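Long-range contacts in polyhedrin (Antheraea mylitta cypovirus 4, PDB 5A9C), which builds the crystalline matrix of polyhedra, the occlusion bodies of this insect virus, which probably shelter its particles outside the host: residues 56-61 and 148-153; 97-102 and 142-147; 133-138 and 198-203. All blocks are in the same frame, centred on the assembly; numbering follows the deposited sequence.

The three contacts illustrate how a β-rich subunit is tied together by pairing within sheets and packing between them. Their centres lie about 18 to 20 Å apart. Interactions 1 and 2 share strand 145-151, the middle of a three-stranded antiparallel sheet, and interaction 2 is nested inside the loop closed by interaction 1. Interaction 3 crosses both along the chain and rests on strand 133-139 of the six-stranded sheet, which interaction 1 also reaches through strand 51-58. V97 joins neighbours in two directions: CG2 packs on CG2 of V148 and CG1 on CG2 of V138. The two sheets are thus connected through the core of a subunit whose assembly is a trimer.

Interaction 1: residues 56-61 and 148-153; sequences YVFPDY and VLATAR
Y61 and T151 form an antiparallel, non-hydrogen-bonded pair at a buried corner of the fold, where the chain leaves strand 51-58 of the six-stranded sheet and enters strand 61-66 of the three-stranded one. Just beyond the pair, the amide N of A152 donates to O of D60 over 2.9 Å, with an N-H...O angle of 153° and a donor tilted only 20° from the carbonyl plane. A CA-H...O contact accompanies it: CA of Y61 approaches O of A150 at 3.3 Å. On the face of the sheet that carries both side chains, CB of Y61 lies 4.0 Å from CG2 of T151, while the tyrosine ring leads away, packing on L170 of its own chain and on L170 of the third subunit.

The 56-61 segment connects the two antiparallel sheets, and the F58 ring packs between it and strand 145-151. Its CG sits between the backbone N and the carbonyl carbon (chi1 61°), which turns the ring toward that strand. There CZ meets CB of A150 at 4.0 Å, and CE2 approaches O of A150 obliquely at 3.9 Å. The ring also has O of Y56 at its edge, in plane, and touches M38 and V40 of strand 38-45.

The CB of D60 is directed away from strand 145-151, and its OD1 forms a salt bridge with R160. N173 grips the backbone on both sides of the D60–Y61 link, its OD1 bonded to N of D60 and its ND2 to O of Y61.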
loop_
_atom_site.group_PDB
_atom_site.type_symbol
_atom_site.label_atom_id
_atom_site.label_comp_id
_atom_site.label_asym_id
_atom_site.label_seq_id
_atom_site.Cartn_x
_atom_site.Cartn_y
_atom_site.Cartn_z
ATOM N N TYR A 56 -7.483 -10.843 -5.126
ATOM C CA TYR A 56 -7.473 -9.396 -5.317
ATOM C C TYR A 56 -8.511 -8.960 -6.344
ATOM O O TYR A 56 -8.544 -9.475 -7.459
ATOM C CB TYR A 56 -6.094 -8.915 -5.780
ATOM C CG TYR A 56 -4.945 -9.339 -4.890
ATOM C CD1 TYR A 56 -4.290 -10.543 -5.101
ATOM C CD2 TYR A 56 -4.514 -8.531 -3.845
ATOM C CE1 TYR A 56 -3.239 -10.937 -4.300
ATOM C CE2 TYR A 56 -3.464 -8.914 -3.031
ATOM C CZ TYR A 56 -2.830 -10.121 -3.264
ATOM O OH TYR A 56 -1.785 -10.511 -2.462
ATOM N N VAL A 57 -9.358 -8.011 -5.965
ATOM C CA VAL A 57 -10.211 -7.333 -6.934
ATOM C C VAL A 57 -9.812 -5.863 -7.009
ATOM O O VAL A 57 -9.532 -5.236 -5.987
ATOM C CB VAL A 57 -11.713 -7.496 -6.623
ATOM C CG1 VAL A 57 -12.094 -8.968 -6.645
ATOM C CG2 VAL A 57 -12.066 -6.876 -5.280
ATOM N N PHE A 58 -9.781 -5.330 -8.226
ATOM C CA PHE A 58 -9.216 -4.008 -8.487
ATOM C C PHE A 58 -9.654 -3.530 -9.866
ATOM O O PHE A 58 -9.798 -4.336 -10.783
ATOM C CB PHE A 58 -7.690 -4.086 -8.448
ATOM C CG PHE A 58 -7.111 -5.022 -9.474
ATOM C CD1 PHE A 58 -7.129 -6.393 -9.268
ATOM C CD2 PHE A 58 -6.567 -4.534 -10.649
ATOM C CE1 PHE A 58 -6.607 -7.259 -10.213
ATOM C CE2 PHE A 58 -6.041 -5.393 -11.597
ATOM C CZ PHE A 58 -6.061 -6.760 -11.375
ATOM N N PRO A 59 -9.857 -2.215 -10.022
ATOM C CA PRO A 59 -10.383 -1.656 -11.273
ATOM C C PRO A 59 -9.349 -1.266 -12.336
ATOM O O PRO A 59 -9.705 -1.235 -13.514
ATOM C CB PRO A 59 -11.125 -0.407 -10.800
ATOM C CG PRO A 59 -10.352 0.036 -9.607
ATOM C CD PRO A 59 -9.877 -1.231 -8.925
ATOM N N ASP A 60 -8.112 -0.970 -11.947
ATOM C CA ASP A 60 -7.157 -0.408 -12.904
ATOM C C ASP A 60 -5.833 -1.162 -13.016
ATOM O O ASP A 60 -5.391 -1.492 -14.119
ATOM C CB ASP A 60 -6.894 1.065 -12.587
ATOM C CG ASP A 60 -8.126 1.925 -12.783
ATOM O OD1 ASP A 60 -8.672 1.930 -13.907
ATOM O OD2 ASP A 60 -8.544 2.593 -11.816
ATOM N N TYR A 61 -5.192 -1.418 -11.882
ATOM C CA TYR A 61 -3.920 -2.129 -11.886
ATOM C C TYR A 61 -3.651 -2.795 -10.547
ATOM O O TYR A 61 -4.159 -2.374 -9.506
ATOM C CB TYR A 61 -2.765 -1.186 -12.246
ATOM C CG TYR A 61 -2.582 -0.054 -11.264
ATOM C CD1 TYR A 61 -1.760 -0.199 -10.152
ATOM C CD2 TYR A 61 -3.240 1.155 -11.440
ATOM C CE1 TYR A 61 -1.599 0.833 -9.245
ATOM C CE2 TYR A 61 -3.084 2.192 -10.539
ATOM C CZ TYR A 61 -2.264 2.025 -9.444
ATOM O OH TYR A 61 -2.108 3.058 -8.546
ATOM N N VAL A 148 3.408 -10.262 -8.793
ATOM C CA VAL A 148 2.441 -10.280 -9.886
ATOM C C VAL A 148 2.118 -8.864 -10.346
ATOM O O VAL A 148 1.970 -7.953 -9.530
ATOM C CB VAL A 148 1.130 -10.985 -9.485
ATOM C CG1 VAL A 148 0.163 -11.030 -10.664
ATOM C CG2 VAL A 148 1.416 -12.391 -8.972
ATOM N N LEU A 149 2.022 -8.687 -11.659
ATOM C CA LEU A 149 1.572 -7.428 -12.240
ATOM C C LEU A 149 0.433 -7.669 -13.222
ATOM O O LEU A 149 0.543 -8.494 -14.127
ATOM C CB LEU A 149 2.717 -6.719 -12.963
ATOM C CG LEU A 149 2.290 -5.503 -13.791
ATOM C CD1 LEU A 149 1.738 -4.406 -12.897
ATOM C CD2 LEU A 149 3.446 -4.977 -14.625
ATOM N N ALA A 150 -0.661 -6.942 -13.040
ATOM C CA ALA A 150 -1.775 -6.995 -13.980
ATOM C C ALA A 150 -2.329 -5.592 -14.190
ATOM O O ALA A 150 -2.567 -4.861 -13.230
ATOM C CB ALA A 150 -2.856 -7.933 -13.478
ATOM N N THR A 151 -2.521 -5.213 -15.450
ATOM C CA THR A 151 -3.014 -3.880 -15.769
ATOM C C THR A 151 -4.190 -3.933 -16.733
ATOM O O THR A 151 -4.275 -4.826 -17.578
ATOM C CB THR A 151 -1.906 -2.992 -16.373
ATOM O OG1 THR A 151 -1.321 -3.656 -17.501
ATOM C CG2 THR A 151 -0.821 -2.715 -15.341
ATOM N N ALA A 152 -5.097 -2.969 -16.595
ATOM C CA ALA A 152 -6.259 -2.874 -17.467
ATOM C C ALA A 152 -5.822 -2.583 -18.895
ATOM O O ALA A 152 -4.933 -1.763 -19.127
ATOM C CB ALA A 152 -7.202 -1.790 -16.973
ATOM N N ARG A 153 -6.460 -3.255 -19.847
ATOM C CA ARG A 153 -6.149 -3.078 -21.257
ATOM C C ARG A 153 -6.475 -1.659 -21.717
ATOM O O ARG A 153 -7.607 -1.195 -21.586
ATOM C CB ARG A 153 -6.913 -4.107 -22.096
ATOM C CG ARG A 153 -6.503 -4.164 -23.554
ATOM C CD ARG A 153 -7.230 -5.281 -24.296
ATOM N NE ARG A 153 -6.813 -6.611 -23.856
ATOM C CZ ARG A 153 -7.536 -7.406 -23.070
ATOM N NH1 ARG A 153 -8.724 -7.014 -22.631
ATOM N NH2 ARG A 153 -7.073 -8.598 -22.727
#

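Interaction 2: residues 97-102 and 142-147; sequences VEATNM and EHNTVK
V97–T100 and T145–K147 run antiparallel, their axes approaching to 4.7 Å with 155° between the chain directions. E98 faces K147 and T100 faces T145 as hydrogen-bonded pairs, with A99 and V146 as the non-hydrogen-bonded pair between them. Each hydrogen-bonded pair closes two backbone bonds; in the first, N of E98 lies 3.1 Å from O of K147.

At the T100–T145 pair, side chains add to the backbone bonding. O of T100 accepts twice, from N of T145 at 2.8 Å and from ND2 of N144 at 2.7 Å. These donors arrive from opposite faces of the carbonyl plane, each well out of it, and the bonded oxygen lies almost in the plane of the N144 amide. The threonine hydroxyls form a chain: OG1 of T100 donates to OG1 of T145 over 2.7 Å, and that hydroxyl donates onward to O of N101 across an unusually short separation.

On the same side of the sheet, E98 and K147 lie alongside each other. NZ of K147 reaches OE2 of E98 at 2.8 Å on the anti side of the carboxylate, 33° out of its plane, in a salt bridge. The lysine chain bends at its third torsion (55°), and its CD passes CG2 of T100 at 3.6 Å. The ammonium also bonds O of A115 and makes a cation-pi contact with W116, whereas N106 and G117 hold the carboxylate, so the ion pair is fixed by several partners.

At the far end, CE of M102 touches CD2 of H143 at 3.7 Å, and O of M102 bonds N178 of the third subunit. The whole is an antiparallel strand pairing at the margin of the three-stranded sheet, with strand 96-100 outermost within the chain and its loop reaching the trimer interface.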
loop_
_atom_site.group_PDB
_atom_site.type_symbol
_atom_site.label_atom_id
_atom_site.label_comp_id
_atom_site.label_asym_id
_atom_site.label_seq_id
_atom_site.Cartn_x
_atom_site.Cartn_y
_atom_site.Cartn_z
ATOM N N VAL A 97 4.392 -12.583 -14.042
ATOM C CA VAL A 97 4.648 -13.155 -12.733
ATOM C C VAL A 97 6.125 -13.507 -12.673
ATOM O O VAL A 97 6.736 -13.829 -13.692
ATOM C CB VAL A 97 3.834 -14.460 -12.514
ATOM C CG1 VAL A 97 4.133 -15.066 -11.145
ATOM C CG2 VAL A 97 2.345 -14.205 -12.666
ATOM N N GLU A 98 6.711 -13.434 -11.489
ATOM C CA GLU A 98 8.031 -14.014 -11.297
ATOM C C GLU A 98 8.230 -14.444 -9.853
ATOM O O GLU A 98 7.655 -13.862 -8.933
ATOM C CB GLU A 98 9.144 -13.068 -11.769
ATOM C CG GLU A 98 9.496 -11.944 -10.817
ATOM C CD GLU A 98 10.600 -11.054 -11.364
ATOM O OE1 GLU A 98 11.009 -11.262 -12.524
ATOM O OE2 GLU A 98 11.060 -10.150 -10.636
ATOM N N ALA A 99 9.016 -15.498 -9.671
ATOM C CA ALA A 99 9.387 -15.962 -8.344
ATOM C C ALA A 99 10.750 -15.379 -7.997
ATOM O O ALA A 99 11.759 -15.737 -8.599
ATOM C CB ALA A 99 9.429 -17.474 -8.300
ATOM N N THR A 100 10.765 -14.467 -7.036
ATOM C CA THR A 100 11.996 -13.813 -6.617
ATOM C C THR A 100 12.546 -14.519 -5.382
ATOM O O THR A 100 11.957 -15.492 -4.902
ATOM C CB THR A 100 11.750 -12.319 -6.326
ATOM O OG1 THR A 100 10.462 -12.156 -5.721
ATOM C CG2 THR A 100 11.779 -11.512 -7.623
ATOM N N ASN A 101 13.680 -14.049 -4.873
ATOM C CA ASN A 101 14.255 -14.650 -3.673
ATOM C C ASN A 101 13.600 -14.098 -2.412
ATOM O O ASN A 101 12.637 -13.337 -2.491
ATOM C CB ASN A 101 15.785 -14.505 -3.638
ATOM C CG ASN A 101 16.244 -13.084 -3.343
ATOM O OD1 ASN A 101 15.439 -12.191 -3.063
ATOM N ND2 ASN A 101 17.552 -12.875 -3.389
ATOM N N MET A 102 14.116 -14.486 -1.251
ATOM C CA MET A 102 13.484 -14.114 0.009
ATOM C C MET A 102 13.368 -12.600 0.179
ATOM O O MET A 102 12.528 -12.116 0.940
ATOM C CB MET A 102 14.233 -14.726 1.196
ATOM C CG MET A 102 15.588 -14.105 1.466
ATOM S SD MET A 102 16.418 -14.848 2.885
ATOM C CE MET A 102 16.619 -16.534 2.315
ATOM N N GLU A 142 11.756 -23.321 -1.238
ATOM C CA GLU A 142 11.723 -22.638 0.049
ATOM C C GLU A 142 12.223 -21.197 -0.025
ATOM O O GLU A 142 13.246 -20.910 -0.649
ATOM C CB GLU A 142 12.511 -23.425 1.101
ATOM C CG GLU A 142 12.333 -22.903 2.518
ATOM C CD GLU A 142 13.010 -23.778 3.555
ATOM O OE1 GLU A 142 13.620 -24.799 3.171
ATOM O OE2 GLU A 142 12.930 -23.444 4.756
ATOM N N HIS A 143 11.474 -20.301 0.609
ATOM C CA HIS A 143 11.847 -18.893 0.733
ATOM C C HIS A 143 11.657 -18.059 -0.535
ATOM O O HIS A 143 11.840 -16.841 -0.509
ATOM C CB HIS A 143 13.270 -18.749 1.277
ATOM C CG HIS A 143 13.426 -19.231 2.685
ATOM N ND1 HIS A 143 12.368 -19.722 3.422
ATOM C CD2 HIS A 143 14.509 -19.299 3.493
ATOM C CE1 HIS A 143 12.796 -20.070 4.622
ATOM N NE2 HIS A 143 14.092 -19.824 4.691
ATOM N N ASN A 144 11.296 -18.706 -1.640
ATOM C CA ASN A 144 10.875 -17.967 -2.825
ATOM C C ASN A 144 9.804 -16.953 -2.435
ATOM O O ASN A 144 9.048 -17.176 -1.491
ATOM C CB ASN A 144 10.303 -18.911 -3.889
ATOM C CG ASN A 144 11.275 -19.188 -5.021
ATOM O OD1 ASN A 144 11.345 -20.306 -5.532
ATOM N ND2 ASN A 144 12.025 -18.172 -5.424
ATOM N N THR A 145 9.749 -15.835 -3.147
ATOM C CA THR A 145 8.634 -14.906 -3.009
ATOM C C THR A 145 7.941 -14.762 -4.355
ATOM O O THR A 145 8.472 -15.194 -5.375
ATOM C CB THR A 145 9.078 -13.526 -2.482
ATOM O OG1 THR A 145 10.234 -13.082 -3.201
ATOM C CG2 THR A 145 9.401 -13.598 -0.993
ATOM N N VAL A 146 6.755 -14.165 -4.357
ATOM C CA VAL A 146 5.972 -14.048 -5.580
ATOM C C VAL A 146 5.611 -12.601 -5.909
ATOM O O VAL A 146 5.163 -11.847 -5.048
ATOM C CB VAL A 146 4.679 -14.884 -5.500
ATOM C CG1 VAL A 146 3.833 -14.669 -6.743
ATOM C CG2 VAL A 146 5.009 -16.363 -5.309
ATOM N N LYS A 147 5.812 -12.225 -7.168
ATOM C CA LYS A 147 5.453 -10.901 -7.657
ATOM C C LYS A 147 4.485 -11.040 -8.818
ATOM O O LYS A 147 4.705 -11.851 -9.717
ATOM C CB LYS A 147 6.698 -10.144 -8.120
ATOM C CG LYS A 147 7.623 -9.715 -7.000
ATOM C CD LYS A 147 8.980 -9.284 -7.541
ATOM C CE LYS A 147 8.855 -8.198 -8.601
ATOM N NZ LYS A 147 10.177 -7.915 -9.233
#

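Interaction 3: residues 133-138 and 198-203; sequences SRAVYV and AYIDQA
No ring or other flat side chain enters the contact of A135, on strand 133-139 of the six-stranded antiparallel sheet, with A198 and I200; the flat groups are turned to other partners. The guanidinium of R134 makes a cation-pi contact with W92, and its NH1 donates to O of S133, which lies in the guanidinium plane, while the arginine nitrogen stands above the carbonyl plane. The ring of Y199 meets that of F43 edge-to-face and packs on helix 185-195.

Against strand 133-139 the short, weakly bonded strand at about 199-200, which pairs with 206-208, is laid by apolar packing, with no hydrogen bond between the segments. CB of S133 and CB of A198 meet at 3.7 Å, and CB of A135 lies 4.0 Å from CB of A198. N87 ties the S133/A198 end together, its OD1 bonded to OG of S133 and to N of A198. At the other end D201 forms an Asx turn, OD1 accepting from N of A203.

I200 places CG1 beside its backbone N (chi1 -49°) and runs on extended, which carries CD1 to 3.7 Å from CB of A135 and 3.9 Å from O of A135.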
loop_
_atom_site.group_PDB
_atom_site.type_symbol
_atom_site.label_atom_id
_atom_site.label_comp_id
_atom_site.label_asym_id
_atom_site.label_seq_id
_atom_site.Cartn_x
_atom_site.Cartn_y
_atom_site.Cartn_z
ATOM N N SER A 133 -9.987 -14.832 -19.198
ATOM C CA SER A 133 -9.131 -15.435 -18.178
ATOM C C SER A 133 -7.856 -16.098 -18.689
ATOM O O SER A 133 -7.844 -16.717 -19.753
ATOM C CB SER A 133 -9.934 -16.459 -17.370
ATOM O OG SER A 133 -11.044 -15.859 -16.729
ATOM N N ARG A 134 -6.787 -15.960 -17.907
ATOM C CA ARG A 134 -5.561 -16.728 -18.104
ATOM C C ARG A 134 -5.129 -17.327 -16.765
ATOM O O ARG A 134 -5.462 -16.798 -15.706
ATOM C CB ARG A 134 -4.437 -15.841 -18.649
ATOM C CG ARG A 134 -4.761 -15.106 -19.935
ATOM C CD ARG A 134 -4.905 -16.057 -21.102
ATOM N NE ARG A 134 -4.874 -15.351 -22.377
ATOM C CZ ARG A 134 -5.941 -14.825 -22.973
ATOM N NH1 ARG A 134 -7.140 -14.918 -22.408
ATOM N NH2 ARG A 134 -5.805 -14.202 -24.136
ATOM N N ALA A 135 -4.390 -18.430 -16.806
ATOM C CA ALA A 135 -3.870 -19.021 -15.578
ATOM C C ALA A 135 -2.512 -19.664 -15.819
ATOM O O ALA A 135 -2.235 -20.167 -16.907
ATOM C CB ALA A 135 -4.854 -20.034 -15.008
ATOM N N VAL A 136 -1.659 -19.640 -14.803
ATOM C CA VAL A 136 -0.332 -20.220 -14.934
ATOM C C VAL A 136 0.080 -20.862 -13.623
ATOM O O VAL A 136 -0.183 -20.320 -12.547
ATOM C CB VAL A 136 0.715 -19.152 -15.345
ATOM C CG1 VAL A 136 0.791 -18.051 -14.305
ATOM C CG2 VAL A 136 2.081 -19.792 -15.553
ATOM N N TYR A 137 0.697 -22.034 -13.714
ATOM C CA TYR A 137 1.257 -22.682 -12.537
ATOM C C TYR A 137 2.736 -22.350 -12.422
ATOM O O TYR A 137 3.472 -22.398 -13.408
ATOM C CB TYR A 137 1.072 -24.200 -12.592
ATOM C CG TYR A 137 1.751 -24.909 -11.443
ATOM C CD1 TYR A 137 1.208 -24.873 -10.166
ATOM C CD2 TYR A 137 2.945 -25.596 -11.629
ATOM C CE1 TYR A 137 1.827 -25.508 -9.107
ATOM C CE2 TYR A 137 3.571 -26.235 -10.572
ATOM C CZ TYR A 137 3.008 -26.188 -9.315
ATOM O OH TYR A 137 3.623 -26.822 -8.258
ATOM N N VAL A 138 3.165 -22.013 -11.212
ATOM C CA VAL A 138 4.548 -21.636 -10.963
ATOM C C VAL A 138 5.084 -22.418 -9.776
ATOM O O VAL A 138 4.677 -22.182 -8.643
ATOM C CB VAL A 138 4.663 -20.130 -10.659
ATOM C CG1 VAL A 138 6.127 -19.724 -10.501
ATOM C CG2 VAL A 138 3.991 -19.313 -11.755
ATOM N N ALA A 198 -10.541 -18.310 -13.418
ATOM C CA ALA A 198 -9.776 -19.434 -13.935
ATOM C C ALA A 198 -9.097 -20.205 -12.813
ATOM O O ALA A 198 -8.602 -19.615 -11.852
ATOM C CB ALA A 198 -8.741 -18.955 -14.939
ATOM N N TYR A 199 -9.088 -21.529 -12.938
ATOM C CA TYR A 199 -8.310 -22.381 -12.047
ATOM C C TYR A 199 -7.863 -23.633 -12.793
ATOM O O TYR A 199 -8.573 -24.134 -13.661
ATOM C CB TYR A 199 -9.098 -22.755 -10.784
ATOM C CG TYR A 199 -8.341 -23.696 -9.873
ATOM C CD1 TYR A 199 -7.250 -23.252 -9.133
ATOM C CD2 TYR A 199 -8.705 -25.034 -9.764
ATOM C CE1 TYR A 199 -6.548 -24.120 -8.303
ATOM C CE2 TYR A 199 -8.010 -25.901 -8.942
ATOM C CZ TYR A 199 -6.935 -25.443 -8.216
ATOM O OH TYR A 199 -6.245 -26.318 -7.401
ATOM N N ILE A 200 -6.675 -24.120 -12.455
ATOM C CA ILE A 200 -6.126 -25.325 -13.067
ATOM C C ILE A 200 -6.003 -26.391 -11.989
ATOM O O ILE A 200 -5.265 -26.208 -11.019
ATOM C CB ILE A 200 -4.730 -25.060 -13.659
ATOM C CG1 ILE A 200 -4.755 -23.806 -14.533
ATOM C CG2 ILE A 200 -4.228 -26.279 -14.441
ATOM C CD1 ILE A 200 -3.393 -23.396 -15.045
ATOM N N ASP A 201 -6.733 -27.493 -12.141
ATOM C CA ASP A 201 -6.721 -28.526 -11.111
ATOM C C ASP A 201 -5.418 -29.324 -11.132
ATOM O O ASP A 201 -4.568 -29.117 -11.995
ATOM C CB ASP A 201 -7.966 -29.431 -11.175
ATOM C CG ASP A 201 -7.908 -30.467 -12.293
ATOM O OD1 ASP A 201 -6.836 -30.675 -12.900
ATOM O OD2 ASP A 201 -8.959 -31.097 -12.549
ATOM N N GLN A 202 -5.265 -30.229 -10.171
ATOM C CA GLN A 202 -3.997 -30.932 -9.987
ATOM C C GLN A 202 -3.622 -31.857 -11.146
ATOM O O GLN A 202 -2.477 -32.302 -11.242
ATOM C CB GLN A 202 -3.988 -31.678 -8.650
ATOM C CG GLN A 202 -3.982 -30.737 -7.453
ATOM C CD GLN A 202 -4.089 -31.460 -6.123
ATOM O OE1 GLN A 202 -4.051 -32.690 -6.062
ATOM N NE2 GLN A 202 -4.222 -30.694 -5.048
ATOM N N ALA A 203 -4.582 -32.133 -12.025
ATOM C CA ALA A 203 -4.320 -32.930 -13.219
ATOM C C ALA A 203 -3.977 -32.039 -14.411
ATOM O O ALA A 203 -3.700 -32.529 -15.503
ATOM C CB ALA A 203 -5.515 -33.820 -13.544
#